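Local coordinates for putative uncharacterized protein TTHA1012 (PDB 2YZY) that is functionally uncharacterised but has a LolA-like fold, consistent with a role in carrying lipoproteins to the outer membrane, at residues Ala144-Tyr149 with Phe160-Glu165; Arg118-Val123 with Lys132-Ser137; Leu81-Val86 with Pro192-Val197. All blocks are in the same frame, centred on the assembly; numbering follows the deposited sequence.

Contact 1 of 3, residues Ala144-Tyr149 with Phe160-Glu165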
ATOM      1  N   ALA A 144      -9.357  14.618   6.319  1.00 26.55           N
ATOM      2  CA  ALA A 144      -8.939  15.565   7.346  1.00 25.72           C
ATOM      3  C   ALA A 144      -7.773  15.072   8.193  1.00 24.86           C
ATOM      4  O   ALA A 144      -6.922  15.860   8.609  1.00 25.92           O
ATOM      5  CB  ALA A 144     -10.123  15.904   8.245  1.00 24.36           C
ATOM      6  N   ALA A 145      -7.733  13.769   8.451  1.00 23.59           N
ATOM      7  CA  ALA A 145      -6.668  13.203   9.265  1.00 21.27           C
ATOM      8  C   ALA A 145      -6.513  11.713   9.008  1.00 20.55           C
ATOM      9  O   ALA A 145      -7.365  11.090   8.375  1.00 19.68           O
ATOM     10  CB  ALA A 145      -6.960  13.447  10.741  1.00 21.97           C
ATOM     11  N   MET A 146      -5.420  11.145   9.503  1.00 19.77           N
ATOM     12  CA  MET A 146      -5.176   9.726   9.317  1.00 19.55           C
ATOM     13  C   MET A 146      -4.484   9.094  10.511  1.00 18.57           C
ATOM     14  O   MET A 146      -3.854   9.775  11.326  1.00 16.28           O
ATOM     15  CB  MET A 146      -4.325   9.490   8.067  1.00 22.67           C
ATOM     16  CG  MET A 146      -2.865   9.880   8.226  1.00 25.18           C
ATOM     17  SD  MET A 146      -1.867   9.463   6.780  1.00 30.39           S
ATOM     18  CE  MET A 146      -1.609   7.720   7.026  1.00 26.16           C
ATOM     19  N   GLU A 147      -4.627   7.779  10.603  1.00 15.21           N
ATOM     20  CA  GLU A 147      -4.000   6.991  11.650  1.00 14.33           C
ATOM     21  C   GLU A 147      -3.143   5.975  10.910  1.00 13.22           C
ATOM     22  O   GLU A 147      -3.597   5.368   9.939  1.00 13.91           O
ATOM     23  CB  GLU A 147      -5.054   6.257  12.487  1.00 13.57           C
ATOM     24  CG  GLU A 147      -6.046   7.175  13.191  1.00 14.22           C
ATOM     25  CD  GLU A 147      -7.156   6.417  13.898  1.00 15.49           C
ATOM     26  OE1 GLU A 147      -7.235   5.177  13.752  1.00 13.86           O
ATOM     27  OE2 GLU A 147      -7.960   7.065  14.600  1.00 14.19           O
ATOM     28  N   LEU A 148      -1.902   5.810  11.352  1.00 12.82           N
ATOM     29  CA  LEU A 148      -0.992   4.845  10.749  1.00 12.67           C
ATOM     30  C   LEU A 148      -0.458   3.977  11.880  1.00 11.74           C
ATOM     31  O   LEU A 148       0.140   4.482  12.826  1.00 13.59           O
ATOM     32  CB  LEU A 148       0.172   5.553  10.043  1.00 12.57           C
ATOM     33  CG  LEU A 148       1.268   4.641   9.468  1.00 12.08           C
ATOM     34  CD1 LEU A 148       0.658   3.648   8.484  1.00 12.06           C
ATOM     35  CD2 LEU A 148       2.333   5.481   8.774  1.00 15.00           C
ATOM     36  N   TYR A 149      -0.692   2.673  11.783  1.00  9.95           N
ATOM     37  CA  TYR A 149      -0.249   1.731  12.805  1.00  9.72           C
ATOM     38  C   TYR A 149       0.964   0.950  12.325  1.00 11.26           C
ATOM     39  O   TYR A 149       0.940   0.341  11.251  1.00 11.98           O
ATOM     40  CB  TYR A 149      -1.401   0.785  13.151  1.00 10.12           C
ATOM     41  CG  TYR A 149      -2.591   1.508  13.738  1.00  9.67           C
ATOM     42  CD1 TYR A 149      -2.700   1.710  15.112  1.00 10.79           C
ATOM     43  CD2 TYR A 149      -3.589   2.027  12.915  1.00  9.76           C
ATOM     44  CE1 TYR A 149      -3.778   2.413  15.655  1.00 11.19           C
ATOM     45  CE2 TYR A 149      -4.669   2.731  13.445  1.00 11.50           C
ATOM     46  CZ  TYR A 149      -4.754   2.919  14.817  1.00 10.28           C
ATOM     47  OH  TYR A 149      -5.816   3.613  15.349  1.00 12.83           O
ATOM     48  N   PHE A 160      -3.968   1.530   7.910  1.00 10.28           N
ATOM     49  CA  PHE A 160      -4.068   2.934   7.518  1.00 11.02           C
ATOM     50  C   PHE A 160      -5.535   3.322   7.652  1.00 10.43           C
ATOM     51  O   PHE A 160      -6.407   2.653   7.096  1.00 11.02           O
ATOM     52  CB  PHE A 160      -3.653   3.132   6.054  1.00 11.37           C
ATOM     53  CG  PHE A 160      -2.241   2.715   5.745  1.00 14.61           C
ATOM     54  CD1 PHE A 160      -1.253   3.670   5.530  1.00 14.80           C
ATOM     55  CD2 PHE A 160      -1.910   1.368   5.626  1.00 15.56           C
ATOM     56  CE1 PHE A 160       0.048   3.290   5.195  1.00 16.89           C
ATOM     57  CE2 PHE A 160      -0.611   0.978   5.292  1.00 17.02           C
ATOM     58  CZ  PHE A 160       0.367   1.939   5.076  1.00 15.60           C
ATOM     59  N   VAL A 161      -5.810   4.401   8.378  1.00 10.41           N
ATOM     60  CA  VAL A 161      -7.185   4.857   8.562  1.00 11.91           C
ATOM     61  C   VAL A 161      -7.288   6.333   8.208  1.00 12.12           C
ATOM     62  O   VAL A 161      -6.581   7.162   8.777  1.00 13.69           O
ATOM     63  CB  VAL A 161      -7.659   4.680  10.023  1.00 12.69           C
ATOM     64  CG1 VAL A 161      -9.128   5.051  10.132  1.00 13.51           C
ATOM     65  CG2 VAL A 161      -7.444   3.246  10.480  1.00 11.43           C
ATOM     66  N   PHE A 162      -8.168   6.651   7.266  1.00 13.61           N
ATOM     67  CA  PHE A 162      -8.374   8.028   6.825  1.00 14.32           C
ATOM     68  C   PHE A 162      -9.722   8.523   7.334  1.00 14.65           C
ATOM     69  O   PHE A 162     -10.746   7.863   7.151  1.00 15.24           O
ATOM     70  CB  PHE A 162      -8.314   8.083   5.297  1.00 16.92           C
ATOM     71  CG  PHE A 162      -6.977   7.691   4.740  1.00 16.78           C
ATOM     72  CD1 PHE A 162      -5.960   8.631   4.608  1.00 18.35           C
ATOM     73  CD2 PHE A 162      -6.714   6.365   4.406  1.00 17.97           C
ATOM     74  CE1 PHE A 162      -4.695   8.258   4.157  1.00 18.97           C
ATOM     75  CE2 PHE A 162      -5.452   5.980   3.952  1.00 18.59           C
ATOM     76  CZ  PHE A 162      -4.441   6.930   3.829  1.00 16.96           C
ATOM     77  N   LEU A 163      -9.714   9.691   7.971  1.00 16.25           N
ATOM     78  CA  LEU A 163     -10.923  10.268   8.552  1.00 18.07           C
ATOM     79  C   LEU A 163     -11.300  11.620   7.955  1.00 19.21           C
ATOM     80  O   LEU A 163     -10.435  12.377   7.523  1.00 19.15           O
ATOM     81  CB  LEU A 163     -10.721  10.455  10.056  1.00 17.06           C
ATOM     82  CG  LEU A 163     -10.131   9.289  10.853  1.00 17.48           C
ATOM     83  CD1 LEU A 163      -9.796   9.760  12.260  1.00 17.76           C
ATOM     84  CD2 LEU A 163     -11.108   8.131  10.884  1.00 14.95           C
ATOM     85  N   ASP A 164     -12.594  11.928   7.946  1.00 21.62           N
ATOM     86  CA  ASP A 164     -13.034  13.220   7.434  1.00 22.89           C
ATOM     87  C   ASP A 164     -13.071  14.206   8.600  1.00 24.72           C
ATOM     88  O   ASP A 164     -12.596  13.898   9.694  1.00 23.60           O
ATOM     89  CB  ASP A 164     -14.414  13.123   6.757  1.00 23.71           C
ATOM     90  CG  ASP A 164     -15.546  12.833   7.732  1.00 22.93           C
ATOM     91  OD1 ASP A 164     -15.349  12.941   8.960  1.00 23.36           O
ATOM     92  OD2 ASP A 164     -16.655  12.509   7.256  1.00 26.63           O
ATOM     93  N   GLU A 165     -13.638  15.385   8.362  1.00 26.42           N
ATOM     94  CA  GLU A 165     -13.726  16.431   9.380  1.00 29.31           C
ATOM     95  C   GLU A 165     -14.434  16.021  10.672  1.00 28.46           C
ATOM     96  O   GLU A 165     -14.047  16.452  11.760  1.00 28.66           O
ATOM     97  CB  GLU A 165     -14.431  17.661   8.798  1.00 31.80           C
ATOM     98  CG  GLU A 165     -13.759  18.257   7.569  1.00 36.68           C
ATOM     99  CD  GLU A 165     -12.363  18.775   7.857  1.00 39.04           C
ATOM    100  OE1 GLU A 165     -12.210  19.594   8.788  1.00 41.14           O
ATOM    101  OE2 GLU A 165     -11.419  18.370   7.148  1.00 41.00           O
TER
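Ala145 and Leu163 form a hydrogen-bonded pair of this antiparallel hairpin, with Leu163 N to Ala145 O at 2.8 Å and almost straight (174°). Glu147 and Val161 form the second such pair, Glu147 N reaching Val161 O at 2.7 Å. Between and beyond them, Met146 with Phe162 and Leu148 with Phe160 are non-hydrogen-bonded pairs. At the Leu163 end, Ala144 and Ala145 both face Leu163, a classic beta bulge: Leu163 O takes both Ala144 N, in the carbonyl plane, and Ala145 N, tilted out of it.

Apolar contacts gather on the face of Met146, Leu148, Phe160 and Phe162. Leu148 CD1 sits over one face of the Phe160 ring, 3.7 Å from its centroid, a CH-pi contact. Met146 CG lies between the backbone N and the carbonyl carbon (chi1 73°), which lays the chain alongside Phe162; its SD meets that ring obliquely, 5.1 Å from the centroid, as a Met-aromatic contact.

On the other face the polar grouping is built round Glu147. Tyr149 OH gives a 2.6 Å hydrogen bond to Glu147 OE1, from above the carboxylate plane, and the same OE1 lies 3.8 Å from Val161 CB. Val161 CG2 meets the edge of the Tyr149 ring, 4.1 Å from CE2. Glu147 OE2 is hydrogen-bonded to a bound 2-methyl-2,4-pentanediol, probably from the crystallisation liquor, and Leu163 CD1 lies 4.0 Å from Glu147 OE2. With an alanine in place of Glu147, the Tyr149 hydroxyl would probably lose this acceptor, the diol a partner and Val161 the cover of the carboxylate.

Strand 128-136 bonds through its backbone to Met146 and Leu148, and Ser137 just after it to Ala144; strand 169-180 touches Val161, Phe162 and Leu163. Leu117 of strand 116-125 packs on Met146 and Leu148, and Phe143 meets Phe162 edge-to-face.

Contact 2 of 3, residues Arg118-Val123 with Lys132-Ser137. With MPD ((4S)-2-methyl-2,4-pentanediol), chain C.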
ATOM      1  N   ARG A 118       2.557  12.340  13.665  1.00 27.49           N
ATOM      2  CA  ARG A 118       3.109  12.476  15.005  1.00 26.48           C
ATOM      3  C   ARG A 118       2.811  11.191  15.773  1.00 24.61           C
ATOM      4  O   ARG A 118       1.763  10.574  15.577  1.00 23.93           O
ATOM      5  CB  ARG A 118       2.457  13.652  15.730  1.00 28.80           C
ATOM      6  CG  ARG A 118       2.557  14.983  15.004  1.00 32.66           C
ATOM      7  CD  ARG A 118       3.971  15.534  15.029  1.00 36.48           C
ATOM      8  NE  ARG A 118       4.049  16.843  14.387  1.00 40.10           N
ATOM      9  CZ  ARG A 118       3.368  17.915  14.785  1.00 41.29           C
ATOM     10  NH1 ARG A 118       2.552  17.838  15.828  1.00 42.57           N
ATOM     11  NH2 ARG A 118       3.499  19.063  14.136  1.00 43.06           N
ATOM     12  N   LEU A 119       3.730  10.787  16.641  1.00 22.43           N
ATOM     13  CA  LEU A 119       3.528   9.585  17.437  1.00 20.18           C
ATOM     14  C   LEU A 119       2.583   9.886  18.593  1.00 20.78           C
ATOM     15  O   LEU A 119       2.877  10.733  19.439  1.00 21.14           O
ATOM     16  CB  LEU A 119       4.861   9.076  17.993  1.00 20.11           C
ATOM     17  CG  LEU A 119       4.765   7.920  18.993  1.00 19.62           C
ATOM     18  CD1 LEU A 119       4.183   6.687  18.306  1.00 19.32           C
ATOM     19  CD2 LEU A 119       6.145   7.614  19.557  1.00 21.81           C
ATOM     20  N   GLU A 120       1.441   9.205  18.632  1.00 18.42           N
ATOM     21  CA  GLU A 120       0.495   9.430  19.716  1.00 17.80           C
ATOM     22  C   GLU A 120       0.778   8.484  20.875  1.00 17.41           C
ATOM     23  O   GLU A 120       0.631   8.852  22.041  1.00 17.61           O
ATOM     24  CB  GLU A 120      -0.947   9.228  19.246  1.00 17.14           C
ATOM     25  CG  GLU A 120      -1.958   9.669  20.293  1.00 16.35           C
ATOM     26  CD  GLU A 120      -3.380   9.328  19.925  1.00 15.44           C
ATOM     27  OE1 GLU A 120      -3.724   8.129  19.949  1.00 14.06           O
ATOM     28  OE2 GLU A 120      -4.150  10.259  19.610  1.00 17.31           O
ATOM     29  N   GLY A 121       1.186   7.263  20.549  1.00 17.85           N
ATOM     30  CA  GLY A 121       1.481   6.287  21.580  1.00 17.79           C
ATOM     31  C   GLY A 121       1.460   4.887  21.010  1.00 19.43           C
ATOM     32  O   GLY A 121       1.688   4.700  19.819  1.00 16.40           O
ATOM     33  N   GLU A 122       1.188   3.899  21.849  1.00 19.65           N
ATOM     34  CA  GLU A 122       1.145   2.526  21.377  1.00 21.11           C
ATOM     35  C   GLU A 122      -0.190   1.870  21.678  1.00 21.01           C
ATOM     36  O   GLU A 122      -0.955   2.338  22.524  1.00 21.03           O
ATOM     37  CB  GLU A 122       2.279   1.714  22.002  1.00 24.77           C
ATOM     38  CG  GLU A 122       2.338   1.798  23.506  1.00 27.08           C
ATOM     39  CD  GLU A 122       3.505   1.019  24.078  1.00 30.03           C
ATOM     40  OE1 GLU A 122       4.642   1.224  23.604  1.00 30.97           O
ATOM     41  OE2 GLU A 122       3.282   0.209  25.000  1.00 31.66           O
ATOM     42  N   VAL A 123      -0.470   0.787  20.968  1.00 19.11           N
ATOM     43  CA  VAL A 123      -1.711   0.056  21.148  1.00 20.26           C
ATOM     44  C   VAL A 123      -1.483  -1.402  20.791  1.00 21.98           C
ATOM     45  O   VAL A 123      -0.736  -1.716  19.864  1.00 21.66           O
ATOM     46  CB  VAL A 123      -2.838   0.628  20.251  1.00 19.64           C
ATOM     47  CG1 VAL A 123      -2.440   0.532  18.782  1.00 20.89           C
ATOM     48  CG2 VAL A 123      -4.138  -0.121  20.502  1.00 21.54           C
ATOM     49  N   LYS A 132       0.969   3.929  17.259  1.00 13.64           N
ATOM     50  CA  LYS A 132      -0.139   4.585  16.580  1.00 13.51           C
ATOM     51  C   LYS A 132       0.318   5.993  16.221  1.00 13.86           C
ATOM     52  O   LYS A 132       0.573   6.812  17.107  1.00 14.14           O
ATOM     53  CB  LYS A 132      -1.381   4.676  17.476  1.00 11.67           C
ATOM     54  CG  LYS A 132      -2.537   5.452  16.827  1.00 12.59           C
ATOM     55  CD  LYS A 132      -3.670   5.735  17.813  1.00 11.63           C
ATOM     56  CE  LYS A 132      -4.777   6.559  17.164  1.00 12.29           C
ATOM     57  NZ  LYS A 132      -5.695   7.159  18.182  1.00 12.11           N
ATOM     58  N   LEU A 133       0.451   6.264  14.928  1.00 14.07           N
ATOM     59  CA  LEU A 133       0.859   7.584  14.472  1.00 16.56           C
ATOM     60  C   LEU A 133      -0.386   8.314  13.989  1.00 15.71           C
ATOM     61  O   LEU A 133      -1.281   7.710  13.399  1.00 15.43           O
ATOM     62  CB  LEU A 133       1.868   7.476  13.325  1.00 15.80           C
ATOM     63  CG  LEU A 133       3.142   6.656  13.549  1.00 18.36           C
ATOM     64  CD1 LEU A 133       4.002   6.726  12.289  1.00 17.75           C
ATOM     65  CD2 LEU A 133       3.908   7.188  14.747  1.00 20.10           C
ATOM     66  N   VAL A 134      -0.451   9.613  14.252  1.00 17.24           N
ATOM     67  CA  VAL A 134      -1.596  10.405  13.837  1.00 18.86           C
ATOM     68  C   VAL A 134      -1.130  11.687  13.165  1.00 20.13           C
ATOM     69  O   VAL A 134      -0.069  12.217  13.490  1.00 20.36           O
ATOM     70  CB  VAL A 134      -2.504  10.747  15.043  1.00 19.57           C
ATOM     71  CG1 VAL A 134      -3.091   9.473  15.622  1.00 20.25           C
ATOM     72  CG2 VAL A 134      -1.708  11.483  16.110  1.00 20.68           C
ATOM     73  N   GLY A 135      -1.922  12.178  12.219  1.00 23.61           N
ATOM     74  CA  GLY A 135      -1.558  13.398  11.522  1.00 26.47           C
ATOM     75  C   GLY A 135      -2.740  14.065  10.851  1.00 29.04           C
ATOM     76  O   GLY A 135      -3.664  13.397  10.391  1.00 27.57           O
ATOM     77  N   ARG A 136      -2.710  15.392  10.798  1.00 31.34           N
ATOM     78  CA  ARG A 136      -3.785  16.153  10.177  1.00 34.98           C
ATOM     79  C   ARG A 136      -3.443  16.426   8.718  1.00 36.65           C
ATOM     80  O   ARG A 136      -2.271  16.487   8.349  1.00 37.52           O
ATOM     81  CB  ARG A 136      -3.984  17.476  10.919  1.00 36.97           C
ATOM     82  CG  ARG A 136      -5.229  18.241  10.510  1.00 40.24           C
ATOM     83  CD  ARG A 136      -5.353  19.573  11.245  1.00 42.51           C
ATOM     84  NE  ARG A 136      -5.326  19.422  12.700  1.00 44.60           N
ATOM     85  CZ  ARG A 136      -4.215  19.335  13.427  1.00 45.37           C
ATOM     86  NH1 ARG A 136      -3.026  19.385  12.842  1.00 45.82           N
ATOM     87  NH2 ARG A 136      -4.296  19.194  14.743  1.00 46.09           N
ATOM     88  N   SER A 137      -4.475  16.582   7.893  1.00 39.00           N
ATOM     89  CA  SER A 137      -4.304  16.852   6.469  1.00 41.22           C
ATOM     90  C   SER A 137      -3.616  15.705   5.743  1.00 41.97           C
ATOM     91  O   SER A 137      -4.181  15.233   4.735  1.00 43.37           O
ATOM     92  CB  SER A 137      -3.508  18.144   6.264  1.00 41.16           C
ATOM     93  OG  SER A 137      -4.210  19.258   6.781  1.00 42.12           O
TER
HETATM   94  C1  MPD C 502      -9.037  10.296  16.016  1.00 16.64           C
HETATM   95  C2  MPD C 502      -7.514  10.192  16.149  1.00 16.95           C
HETATM   96  O2  MPD C 502      -7.144   8.832  16.393  1.00 17.13           O
HETATM   97  CM  MPD C 502      -6.855  10.680  14.861  1.00 17.74           C
HETATM   98  C3  MPD C 502      -7.036  11.057  17.318  1.00 16.52           C
HETATM   99  C4  MPD C 502      -7.428  10.901  18.791  1.00 16.43           C
HETATM  100  O4  MPD C 502      -6.820   9.725  19.330  1.00 13.72           O
HETATM  101  C5  MPD C 502      -6.968  12.129  19.577  1.00 16.05           C
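Lys132 and Glu120 form a salt bridge, NZ to OE1 at 2.8 Å, approached on the syn side and somewhat out of the carboxylate plane. Both chains are extended and run side by side in the same direction, with CG opposite the backbone N in each (chi1 -171° in Glu120, 176° in Lys132), which brings their charged ends together. A 2-methyl-2,4-pentanediol molecule, probably from the crystallisation liquor, closes over the pair: Lys132 NZ donates to its O2 at 2.8 Å and to its O4, and O4 donates to Glu120 OE2 at 2.7 Å. The ammonium is thus gripped by three oxygens, and each carboxylate oxygen has its own partner.

Along the backbone, Arg118 and Val134 exchange two bonds, the shorter from Arg118 N to Val134 O at 2.6 Å. Glu120 N then bonds Lys132 O, and Lys132 N reaches Gly121 O at 2.8 Å, nearly straight at 178°.

Packing lies on both sides. Val134 CG2 rests 3.9 Å from Glu120 CB on the diol side, and its CG1 approaches the diol methyl CM. On the other, Leu119 CD1 meets Leu133 CD2 at 3.6 Å, both leucines touching Ile11 of helix 7-18.

Glu120 and Gly121 both face Lys132, a classic beta bulge that shifts the register by one residue. It lies within the antiparallel hairpin of strands 116-125 and 128-136 in a LolA-like fold, whose curved strands here lie against the N-terminal helix.

Contact 3 of 3, residues Leu81-Val86 with Pro192-Val197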
ATOM      1  N   LEU A  81     -10.990  -5.536 -17.321  1.00  8.24           N
ATOM      2  CA  LEU A  81     -12.197  -5.605 -18.139  1.00  7.24           C
ATOM      3  C   LEU A  81     -12.114  -4.888 -19.480  1.00  9.03           C
ATOM      4  O   LEU A  81     -12.809  -5.264 -20.421  1.00  9.54           O
ATOM      5  CB  LEU A  81     -13.403  -5.113 -17.335  1.00  7.50           C
ATOM      6  CG  LEU A  81     -13.805  -6.067 -16.206  1.00  6.90           C
ATOM      7  CD1 LEU A  81     -14.814  -5.391 -15.292  1.00  8.21           C
ATOM      8  CD2 LEU A  81     -14.375  -7.354 -16.794  1.00  7.67           C
ATOM      9  N   THR A  82     -11.257  -3.878 -19.586  1.00  8.81           N
ATOM     10  CA  THR A  82     -11.117  -3.157 -20.849  1.00  9.41           C
ATOM     11  C   THR A  82      -9.830  -3.550 -21.570  1.00  9.44           C
ATOM     12  O   THR A  82      -9.570  -3.086 -22.683  1.00 11.89           O
ATOM     13  CB  THR A  82     -11.112  -1.626 -20.633  1.00  9.46           C
ATOM     14  OG1 THR A  82      -9.979  -1.255 -19.840  1.00 10.51           O
ATOM     15  CG2 THR A  82     -12.386  -1.180 -19.923  1.00 12.11           C
ATOM     16  N   ASN A  83      -9.041  -4.419 -20.941  1.00  8.98           N
ATOM     17  CA  ASN A  83      -7.765  -4.882 -21.486  1.00  9.11           C
ATOM     18  C   ASN A  83      -6.886  -3.721 -21.942  1.00  9.27           C
ATOM     19  O   ASN A  83      -6.268  -3.764 -23.009  1.00 10.15           O
ATOM     20  CB  ASN A  83      -7.989  -5.864 -22.647  1.00 10.14           C
ATOM     21  CG  ASN A  83      -6.700  -6.534 -23.098  1.00 11.97           C
ATOM     22  OD1 ASN A  83      -5.839  -6.868 -22.282  1.00 12.17           O
ATOM     23  ND2 ASN A  83      -6.566  -6.744 -24.403  1.00 12.62           N
ATOM     24  N   GLN A  84      -6.830  -2.682 -21.113  1.00  9.75           N
ATOM     25  CA  GLN A  84      -6.022  -1.506 -21.406  1.00  9.22           C
ATOM     26  C   GLN A  84      -4.869  -1.386 -20.422  1.00  9.38           C
ATOM     27  O   GLN A  84      -5.046  -1.572 -19.216  1.00 10.32           O
ATOM     28  CB  GLN A  84      -6.870  -0.234 -21.316  1.00  9.74           C
ATOM     29  CG  GLN A  84      -7.994  -0.137 -22.333  1.00  8.66           C
ATOM     30  CD  GLN A  84      -8.919   1.030 -22.056  1.00 10.53           C
ATOM     31  OE1 GLN A  84      -9.495   1.134 -20.973  1.00 12.44           O
ATOM     32  NE2 GLN A  84      -9.067   1.916 -23.037  1.00 14.91           N
ATOM     33  N   LEU A  85      -3.684  -1.088 -20.940  1.00  8.61           N
ATOM     34  CA  LEU A  85      -2.519  -0.880 -20.090  1.00  9.68           C
ATOM     35  C   LEU A  85      -2.202   0.608 -20.201  1.00  9.71           C
ATOM     36  O   LEU A  85      -1.715   1.070 -21.236  1.00 10.98           O
ATOM     37  CB  LEU A  85      -1.322  -1.710 -20.569  1.00  9.30           C
ATOM     38  CG  LEU A  85      -0.072  -1.620 -19.683  1.00 10.82           C
ATOM     39  CD1 LEU A  85      -0.355  -2.266 -18.329  1.00 13.12           C
ATOM     40  CD2 LEU A  85       1.103  -2.309 -20.368  1.00 13.96           C
ATOM     41  N   VAL A  86      -2.509   1.360 -19.148  1.00  9.28           N
ATOM     42  CA  VAL A  86      -2.253   2.798 -19.145  1.00 10.76           C
ATOM     43  C   VAL A  86      -0.831   3.050 -18.659  1.00 11.70           C
ATOM     44  O   VAL A  86      -0.460   2.653 -17.552  1.00 13.03           O
ATOM     45  CB  VAL A  86      -3.256   3.544 -18.222  1.00 11.74           C
ATOM     46  CG1 VAL A  86      -3.100   5.053 -18.392  1.00 12.80           C
ATOM     47  CG2 VAL A  86      -4.681   3.118 -18.547  1.00 12.12           C
ATOM     48  N   PRO A 192      -0.086  -8.711 -19.805  1.00 11.71           N
ATOM     49  CA  PRO A 192      -0.766  -9.450 -20.872  1.00 14.23           C
ATOM     50  C   PRO A 192      -0.224  -8.972 -22.213  1.00 15.57           C
ATOM     51  O   PRO A 192      -0.262  -7.780 -22.515  1.00 14.39           O
ATOM     52  CB  PRO A 192      -2.232  -9.073 -20.671  1.00 14.37           C
ATOM     53  CG  PRO A 192      -2.313  -8.812 -19.192  1.00 14.97           C
ATOM     54  CD  PRO A 192      -1.061  -8.015 -18.947  1.00 13.49           C
ATOM     55  N   LYS A 193       0.280  -9.901 -23.018  1.00 17.89           N
ATOM     56  CA  LYS A 193       0.854  -9.549 -24.305  1.00 19.59           C
ATOM     57  C   LYS A 193      -0.117  -8.882 -25.275  1.00 18.86           C
ATOM     58  O   LYS A 193       0.306  -8.155 -26.174  1.00 20.07           O
ATOM     59  CB  LYS A 193       1.466 -10.791 -24.960  1.00 21.99           C
ATOM     60  CG  LYS A 193       2.596 -11.423 -24.155  1.00 26.26           C
ATOM     61  CD  LYS A 193       3.705 -10.420 -23.876  1.00 27.15           C
ATOM     62  CE  LYS A 193       4.915 -11.093 -23.250  1.00 29.35           C
ATOM     63  NZ  LYS A 193       5.524 -12.083 -24.178  1.00 30.94           N
ATOM     64  N   ASP A 194      -1.410  -9.114 -25.086  1.00 18.17           N
ATOM     65  CA  ASP A 194      -2.420  -8.535 -25.966  1.00 17.88           C
ATOM     66  C   ASP A 194      -3.039  -7.249 -25.414  1.00 16.66           C
ATOM     67  O   ASP A 194      -4.038  -6.765 -25.941  1.00 15.86           O
ATOM     68  CB  ASP A 194      -3.523  -9.563 -26.230  1.00 20.06           C
ATOM     69  CG  ASP A 194      -4.355  -9.855 -24.999  1.00 22.34           C
ATOM     70  OD1 ASP A 194      -3.784  -9.934 -23.894  1.00 21.77           O
ATOM     71  OD2 ASP A 194      -5.586 -10.016 -25.136  1.00 26.90           O
ATOM     72  N   ALA A 195      -2.449  -6.691 -24.360  1.00 13.79           N
ATOM     73  CA  ALA A 195      -2.981  -5.462 -23.775  1.00 13.57           C
ATOM     74  C   ALA A 195      -2.927  -4.302 -24.764  1.00 13.52           C
ATOM     75  O   ALA A 195      -1.984  -4.182 -25.548  1.00 14.50           O
ATOM     76  CB  ALA A 195      -2.208  -5.099 -22.499  1.00 12.42           C
ATOM     77  N   GLN A 196      -3.956  -3.460 -24.733  1.00 11.93           N
ATOM     78  CA  GLN A 196      -4.024  -2.296 -25.611  1.00 11.83           C
ATOM     79  C   GLN A 196      -3.459  -1.120 -24.823  1.00 11.30           C
ATOM     80  O   GLN A 196      -3.932  -0.804 -23.732  1.00 10.80           O
ATOM     81  CB  GLN A 196      -5.471  -2.026 -26.019  1.00 12.25           C
ATOM     82  CG  GLN A 196      -5.623  -0.969 -27.086  1.00 13.60           C
ATOM     83  CD  GLN A 196      -7.027  -0.925 -27.644  1.00 11.13           C
ATOM     84  OE1 GLN A 196      -7.933  -0.349 -27.042  1.00 15.23           O
ATOM     85  NE2 GLN A 196      -7.221  -1.557 -28.795  1.00 13.04           N
ATOM     86  N   VAL A 197      -2.440  -0.476 -25.376  1.00  9.96           N
ATOM     87  CA  VAL A 197      -1.786   0.624 -24.688  1.00 11.38           C
ATOM     88  C   VAL A 197      -2.450   1.994 -24.774  1.00 11.10           C
ATOM     89  O   VAL A 197      -2.866   2.446 -25.842  1.00 12.75           O
ATOM     90  CB  VAL A 197      -0.310   0.754 -25.158  1.00 10.72           C
ATOM     91  CG1 VAL A 197       0.329   2.010 -24.570  1.00 13.08           C
ATOM     92  CG2 VAL A 197       0.479  -0.478 -24.730  1.00 12.47           C
TER
HETATM   93  O   HOH W   1      -7.606   1.958 -25.534  1.00 16.97           O
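Asn83 reaches across to the turn before Gln196: its ND2 donates to Asp194 O at 3.0 Å, coming from above the carbonyl plane with an N-H...O angle of 140°, so the bond is not straight. The chi1 of -171° sets Asn83 CG trans to its own N and swings the amide toward this turn, and OD1 comes to 3.5 Å from Ala195 CA. Two backbone bonds follow in parallel pairing. Gln196 N donates to Asn83 O at 2.9 Å and is nearly straight, and Leu85 N donates to Gln196 O at 2.8 Å. Ala195 CB packs on Leu85 CB at 4.0 Å. One water joins the side chains on the Gln84 face, accepting from Gln84 NE2 and donating to Gln196 OE1.

A second shell sets these groups. Pro192 to Ala195 is a type I turn, closed by Ala195 N to Pro192 O at 3.1 Å. Tyr78 OH is hydrogen-bonded to Asn83 OD1, fixing which end of the amide faces Asp194 O. Thr82 OG1 donates to Gln84 OE1 at 2.7 Å, leaving NE2 turned to the water. Asn83 and Gln84 both face Leu79 in a G1 bulge.

Polar atoms dominate this surface contact, so the short C-terminal strand is held by directional backbone and amide bonds, with Leu85 and Ala195 adding a small apolar patch.

Overall arrangement
From the N terminus, helix 7-18 leads into the strands, and contact 3 opens at residues 81-86, closing only at 192-197, after 105 intervening residues. Contacts 2 and 1 lie in series inside that long loop: residues 118-123 meet 132-137 and close the first hairpin, then 144-149 meet 160-165 and close the second. Nothing crosses. Contacts 1 and 2 adjoin, their centres 9 Å apart, with strands 128-136 and 145-151 bonded through Leu148 O and Leu133 N. Contact 3 is on the opposite side of the chain's centre, about 34 Å from contact 1 and 40 Å from contact 2, centre to centre, where it ties the C-terminal strand to strand 84-88.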